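Local coordinates for putative major capsid protein (Cafeteriavirus-dependent mavirus, PDB 6G44) that probably builds the outer shell of the virophage particle, as a double jelly-roll major capsid protein that associates in threes, at residues 130-144 with 203-217. Residues are numbered along the deposited sequence; the frame is centred on the assembly and turned at random. Where two conformers were deposited one is given.
Sequences HQYNADPLELALLSP and DEALVANPTQYKNIK. With GOL (glycerol), chain B.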
loop_
_atom_site.group_PDB
_atom_site.type_symbol
_atom_site.label_atom_id
_atom_site.label_comp_id
_atom_site.label_asym_id
_atom_site.label_seq_id
_atom_site.Cartn_x
_atom_site.Cartn_y
_atom_site.Cartn_z
ATOM N N HIS C 130 -14.230 11.384 10.608
ATOM C CA HIS C 130 -13.358 11.505 9.462
ATOM C C HIS C 130 -12.295 10.420 9.429
ATOM O O HIS C 130 -11.900 9.943 8.350
ATOM C CB HIS C 130 -12.693 12.897 9.462
ATOM C CG HIS C 130 -11.866 13.183 8.259
ATOM N ND1 HIS C 130 -12.414 13.306 7.005
ATOM C CD2 HIS C 130 -10.546 13.419 8.121
ATOM C CE1 HIS C 130 -11.454 13.589 6.144
ATOM N NE2 HIS C 130 -10.310 13.652 6.791
ATOM N N GLN C 131 -11.807 10.019 10.607
ATOM C CA GLN C 131 -10.755 8.987 10.673
ATOM C C GLN C 131 -11.190 7.658 10.056
ATOM O O GLN C 131 -10.333 6.847 9.681
ATOM C CB GLN C 131 -10.273 8.752 12.124
ATOM C CG GLN C 131 -11.303 8.127 13.034
ATOM C CD GLN C 131 -10.916 8.098 14.499
ATOM O OE1 GLN C 131 -9.747 8.241 14.844
ATOM N NE2 GLN C 131 -11.909 7.921 15.383
ATOM N N TYR C 132 -12.506 7.438 9.979
ATOM C CA TYR C 132 -13.051 6.152 9.509
ATOM C C TYR C 132 -13.350 6.129 8.033
ATOM O O TYR C 132 -13.603 5.045 7.512
ATOM C CB TYR C 132 -14.318 5.759 10.256
ATOM C CG TYR C 132 -14.081 5.358 11.671
ATOM C CD1 TYR C 132 -13.374 4.204 11.982
ATOM C CD2 TYR C 132 -14.564 6.115 12.715
ATOM C CE1 TYR C 132 -13.174 3.817 13.293
ATOM C CE2 TYR C 132 -14.368 5.739 14.030
ATOM C CZ TYR C 132 -13.679 4.590 14.324
ATOM O OH TYR C 132 -13.481 4.248 15.645
ATOM N N ASN C 133 -13.409 7.250 7.339
ATOM C CA ASN C 133 -13.670 7.120 5.882
ATOM C C ASN C 133 -12.869 7.991 4.957
ATOM O O ASN C 133 -13.150 8.020 3.750
ATOM C CB ASN C 133 -15.174 7.161 5.576
ATOM C CG ASN C 133 -15.709 8.549 5.557
ATOM O OD1 ASN C 133 -15.160 9.449 6.195
ATOM N ND2 ASN C 133 -16.764 8.755 4.798
ATOM N N ALA C 134 -11.809 8.591 5.476
ATOM C CA ALA C 134 -10.839 9.298 4.686
ATOM C C ALA C 134 -9.809 8.379 4.104
ATOM O O ALA C 134 -9.603 7.245 4.538
ATOM C CB ALA C 134 -10.151 10.358 5.545
ATOM N N ASP C 135 -9.121 8.885 3.099
ATOM C CA ASP C 135 -7.976 8.203 2.560
ATOM C C ASP C 135 -6.848 8.091 3.612
ATOM O O ASP C 135 -6.387 9.111 4.117
ATOM C CB ASP C 135 -7.502 9.008 1.342
ATOM C CG ASP C 135 -6.296 8.411 0.672
ATOM O OD1 ASP C 135 -5.805 7.335 1.081
ATOM O OD2 ASP C 135 -5.840 9.042 -0.305
ATOM N N PRO C 136 -6.416 6.871 3.985
ATOM C CA PRO C 136 -5.344 6.730 4.983
ATOM C C PRO C 136 -4.017 7.454 4.661
ATOM O O PRO C 136 -3.291 7.851 5.571
ATOM C CB PRO C 136 -5.146 5.215 5.085
ATOM C CG PRO C 136 -6.445 4.654 4.688
ATOM C CD PRO C 136 -6.935 5.544 3.593
ATOM N N LEU C 137 -3.744 7.669 3.377
ATOM C CA LEU C 137 -2.604 8.500 2.969
ATOM C C LEU C 137 -2.745 9.980 3.380
ATOM O O LEU C 137 -1.777 10.601 3.859
ATOM C CB LEU C 137 -2.391 8.397 1.455
ATOM C CG LEU C 137 -2.258 6.967 0.902
ATOM C CD1 LEU C 137 -2.079 7.016 -0.616
ATOM C CD2 LEU C 137 -1.118 6.204 1.578
ATOM N N GLU C 138 -3.924 10.559 3.183
ATOM C CA GLU C 138 -4.195 11.905 3.675
ATOM C C GLU C 138 -4.153 11.932 5.202
ATOM O O GLU C 138 -3.648 12.885 5.788
ATOM C CB GLU C 138 -5.550 12.467 3.185
ATOM C CG GLU C 138 -5.526 13.074 1.787
ATOM C CD GLU C 138 -4.778 14.400 1.689
ATOM O OE1 GLU C 138 -4.299 14.677 0.572
ATOM O OE2 GLU C 138 -4.703 15.199 2.674
ATOM N N LEU C 139 -4.693 10.906 5.860
ATOM C CA LEU C 139 -4.693 10.891 7.318
ATOM C C LEU C 139 -3.276 10.943 7.882
ATOM O O LEU C 139 -3.039 11.592 8.910
ATOM C CB LEU C 139 -5.472 9.670 7.843
ATOM C CG LEU C 139 -6.986 9.703 7.645
ATOM C CD1 LEU C 139 -7.621 8.425 8.212
ATOM C CD2 LEU C 139 -7.673 10.925 8.216
ATOM N N ALA C 140 -2.315 10.275 7.242
ATOM C CA ALA C 140 -0.932 10.331 7.703
ATOM C C ALA C 140 -0.299 11.695 7.491
ATOM O O ALA C 140 0.621 12.046 8.199
ATOM C CB ALA C 140 -0.077 9.229 7.045
ATOM N N LEU C 141 -0.779 12.447 6.509
ATOM C CA LEU C 141 -0.326 13.832 6.343
ATOM C C LEU C 141 -0.979 14.755 7.373
ATOM O O LEU C 141 -0.448 15.820 7.696
ATOM C CB LEU C 141 -0.617 14.346 4.950
ATOM C CG LEU C 141 0.091 13.635 3.802
ATOM C CD1 LEU C 141 -0.375 14.232 2.479
ATOM C CD2 LEU C 141 1.587 13.742 3.933
ATOM N N LEU C 142 -2.153 14.364 7.853
ATOM C CA LEU C 142 -2.901 15.133 8.849
ATOM C C LEU C 142 -2.231 15.058 10.221
ATOM O O LEU C 142 -2.018 16.090 10.885
ATOM C CB LEU C 142 -4.348 14.633 8.874
ATOM C CG LEU C 142 -5.461 15.524 9.431
ATOM C CD1 LEU C 142 -6.812 14.971 9.032
ATOM C CD2 LEU C 142 -5.384 15.629 10.943
ATOM N N SER C 143 -1.884 13.852 10.663
ATOM C CA SER C 143 -1.299 13.654 11.998
ATOM C C SER C 143 -0.238 12.573 11.948
ATOM O O SER C 143 -0.413 11.580 11.200
ATOM C CB SER C 143 -2.380 13.192 12.974
ATOM O OG SER C 143 -1.884 12.939 14.270
ATOM N N PRO C 144 0.798 12.668 12.796
ATOM C CA PRO C 144 1.751 11.561 12.974
ATOM C C PRO C 144 1.094 10.346 13.627
ATOM O O PRO C 144 1.648 9.242 13.577
ATOM C CB PRO C 144 2.854 12.150 13.876
ATOM C CG PRO C 144 2.120 13.237 14.629
ATOM C CD PRO C 144 1.136 13.825 13.651
ATOM N N ASP C 203 2.918 17.848 15.661
ATOM C CA ASP C 203 2.569 18.892 14.669
ATOM C C ASP C 203 1.458 18.280 13.802
ATOM O O ASP C 203 1.755 17.416 12.959
ATOM C CB ASP C 203 3.826 19.250 13.849
ATOM C CG ASP C 203 3.618 20.340 12.807
ATOM O OD1 ASP C 203 2.482 20.552 12.364
ATOM O OD2 ASP C 203 4.640 20.989 12.392
ATOM N N GLU C 204 0.225 18.724 13.989
ATOM C CA GLU C 204 -0.978 18.117 13.384
ATOM C C GLU C 204 -1.826 19.201 12.692
ATOM O O GLU C 204 -1.990 20.310 13.222
ATOM C CB GLU C 204 -1.775 17.418 14.495
ATOM C CG GLU C 204 -3.053 16.719 14.062
ATOM C CD GLU C 204 -3.617 15.788 15.125
ATOM O OE1 GLU C 204 -2.816 15.082 15.785
ATOM O OE2 GLU C 204 -4.864 15.771 15.297
ATOM N N ALA C 205 -2.343 18.924 11.493
ATOM C CA ALA C 205 -3.222 19.845 10.800
ATOM C C ALA C 205 -4.490 20.081 11.616
ATOM O O ALA C 205 -5.076 19.118 12.144
ATOM C CB ALA C 205 -3.581 19.301 9.426
ATOM N N LEU C 206 -4.925 21.338 11.719
ATOM C CA LEU C 206 -6.202 21.636 12.365
ATOM C C LEU C 206 -7.370 21.265 11.465
ATOM O O LEU C 206 -7.411 21.732 10.322
ATOM C CB LEU C 206 -6.278 23.129 12.679
ATOM C CG LEU C 206 -7.561 23.629 13.341
ATOM C CD1 LEU C 206 -7.884 22.926 14.639
ATOM C CD2 LEU C 206 -7.445 25.140 13.571
ATOM N N VAL C 207 -8.329 20.477 11.991
ATOM C CA VAL C 207 -9.542 20.090 11.279
ATOM C C VAL C 207 -10.684 20.968 11.767
ATOM O O VAL C 207 -11.379 20.654 12.744
ATOM C CB VAL C 207 -9.833 18.594 11.504
ATOM C CG1 VAL C 207 -11.120 18.146 10.837
ATOM C CG2 VAL C 207 -8.645 17.787 10.997
ATOM N N ALA C 208 -10.832 22.114 11.113
ATOM C CA ALA C 208 -11.831 23.133 11.523
ATOM C C ALA C 208 -12.176 23.983 10.336
ATOM O O ALA C 208 -11.274 24.526 9.713
ATOM C CB ALA C 208 -11.285 23.988 12.653
ATOM N N ASN C 209 -13.457 24.140 10.027
ATOM C CA ASN C 209 -13.831 24.980 8.872
ATOM C C ASN C 209 -13.199 26.396 8.989
ATOM O O ASN C 209 -13.208 26.958 10.094
ATOM C CB ASN C 209 -15.345 25.109 8.769
ATOM C CG ASN C 209 -16.048 23.781 8.479
ATOM O OD1 ASN C 209 -15.829 22.786 9.184
ATOM N ND2 ASN C 209 -16.902 23.768 7.466
ATOM N N PRO C 210 -12.623 26.959 7.922
ATOM C CA PRO C 210 -12.599 26.479 6.534
ATOM C C PRO C 210 -11.280 25.813 6.114
ATOM O O PRO C 210 -10.962 25.803 4.909
ATOM C CB PRO C 210 -12.781 27.780 5.761
ATOM C CG PRO C 210 -11.943 28.736 6.566
ATOM C CD PRO C 210 -12.113 28.344 8.005
ATOM N N THR C 211 -10.532 25.229 7.045
ATOM C CA THR C 211 -9.221 24.678 6.684
ATOM C C THR C 211 -9.374 23.562 5.672
ATOM O O THR C 211 -10.365 22.843 5.618
ATOM C CB THR C 211 -8.385 24.163 7.873
ATOM O OG1 THR C 211 -8.969 22.971 8.401
ATOM C CG2 THR C 211 -8.196 25.229 8.961
ATOM N N GLN C 212 -8.340 23.427 4.869
ATOM C CA GLN C 212 -8.322 22.486 3.736
ATOM C C GLN C 212 -7.663 21.161 4.134
ATOM O O GLN C 212 -6.726 20.666 3.484
ATOM C CB GLN C 212 -7.675 23.164 2.556
ATOM C CG GLN C 212 -8.429 24.410 2.109
ATOM C CD GLN C 212 -9.789 24.074 1.574
ATOM O OE1 GLN C 212 -9.887 23.531 0.457
ATOM N NE2 GLN C 212 -10.857 24.371 2.336
ATOM N N TYR C 213 -8.196 20.566 5.199
ATOM C CA TYR C 213 -7.616 19.369 5.835
ATOM C C TYR C 213 -7.790 18.111 4.996
ATOM O O TYR C 213 -7.217 17.056 5.334
ATOM C CB TYR C 213 -8.192 19.156 7.264
ATOM C CG TYR C 213 -9.682 18.977 7.278
ATOM C CD1 TYR C 213 -10.249 17.720 7.080
ATOM C CD2 TYR C 213 -10.542 20.054 7.495
ATOM C CE1 TYR C 213 -11.618 17.555 7.040
ATOM C CE2 TYR C 213 -11.913 19.895 7.475
ATOM C CZ TYR C 213 -12.446 18.635 7.236
ATOM O OH TYR C 213 -13.807 18.435 7.202
ATOM N N LYS C 214 -8.590 18.173 3.938
ATOM C CA LYS C 214 -8.733 17.031 3.036
ATOM C C LYS C 214 -7.695 17.059 1.916
ATOM O O LYS C 214 -7.603 16.087 1.161
ATOM C CB LYS C 214 -10.152 16.982 2.457
ATOM C CG LYS C 214 -11.253 16.802 3.507
ATOM C CD LYS C 214 -12.642 17.199 3.010
ATOM C CE LYS C 214 -13.113 16.445 1.772
ATOM N NZ LYS C 214 -13.548 15.055 2.056
ATOM N N ASN C 215 -6.932 18.151 1.783
ATOM C CA ASN C 215 -5.981 18.368 0.704
ATOM C C ASN C 215 -4.660 18.885 1.297
ATOM O O ASN C 215 -4.234 19.967 0.933
ATOM C CB ASN C 215 -6.559 19.401 -0.296
ATOM C CG ASN C 215 -7.876 18.958 -0.930
ATOM O OD1 ASN C 215 -8.963 19.231 -0.413
ATOM N ND2 ASN C 215 -7.781 18.295 -2.070
ATOM N N ILE C 216 -4.032 18.149 2.204
ATOM C CA ILE C 216 -2.846 18.626 2.880
ATOM C C ILE C 216 -1.625 18.803 1.970
ATOM O O ILE C 216 -0.846 19.730 2.170
ATOM C CB ILE C 216 -2.561 17.748 4.104
ATOM C CG1 ILE C 216 -3.696 17.981 5.131
ATOM C CG2 ILE C 216 -1.185 18.048 4.699
ATOM C CD1 ILE C 216 -3.874 16.867 6.112
ATOM N N LYS C 217 -1.487 17.977 0.931
ATOM C CA LYS C 217 -0.304 18.126 0.057
ATOM C C LYS C 217 -0.344 19.432 -0.727
ATOM O O LYS C 217 0.687 20.140 -0.823
ATOM C CB LYS C 217 -0.123 16.939 -0.912
ATOM C CG LYS C 217 1.064 17.141 -1.863
ATOM C CD LYS C 217 1.507 15.898 -2.622
ATOM C CE LYS C 217 2.505 16.268 -3.723
ATOM N NZ LYS C 217 3.760 16.902 -3.203
HETATM C C1 GOL B . -16.247 15.733 4.666
HETATM O O1 GOL B . -16.343 15.575 3.243
HETATM C C2 GOL B . -15.738 14.463 5.320
HETATM O O2 GOL B . -14.427 14.135 4.852
HETATM C C3 GOL B . -15.663 14.701 6.825
HETATM O O3 GOL B . -15.195 13.552 7.532
HETATM O O HOH W 1 -8.122 14.126 5.362
#
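Leu142, in the last turn of helix 136-142, packs tightly between the end of strand 195-205 and the loop that follows it. Its CG stands anti to the backbone N (chi1 -159°), which carries both methyls to Val207, where CD1 lies 3.9 Å from Val207 CG2. Ile216 crosses this side chain at about a right angle and presses its CD1 to within 3.4 Å of Leu142 CA, while its other branch, CG2, rests on Leu141 CB. The backbone closes the same end: Ala205 N donates to Leu142 O (2.9 Å). Beside it, the buried Ser143 OG donates to Glu204 OE1 at 2.8 Å, approaching from above the carboxylate plane. Asn104 of helix 102-105 binds Glu204 OE2, so both carboxylate oxygens are engaged.

Toward solvent the packing is looser and depends more on single polar bonds. Glu138, bent at chi2 (-71°), uses the syn lone pair of OE2 to accept an almost straight bond from Ile216 N (3.1 Å), just beyond the type I turn Gln212-Asn215. Farther along, the ring of the buried Tyr213 reaches the partly exposed His130 and points its edge at one face of the imidazole in a T-shaped stack, with the planes at 89° and Ala134 CB over the opposite histidine face. Water 1 links His130 NE2 to Tyr213 O. Glycerol, probably from the crystallisation liquor, bridges His130 ND1 and the exposed Lys214, whose NZ lies 3.1 Å from glycerol O2.

A short helix from one excursion between strands is thus fastened to the exit of a β-strand and the long loop leading to strand 222-235, consistent with inter-strand loops of the N-terminal jelly roll in a double jelly-roll capsid protein.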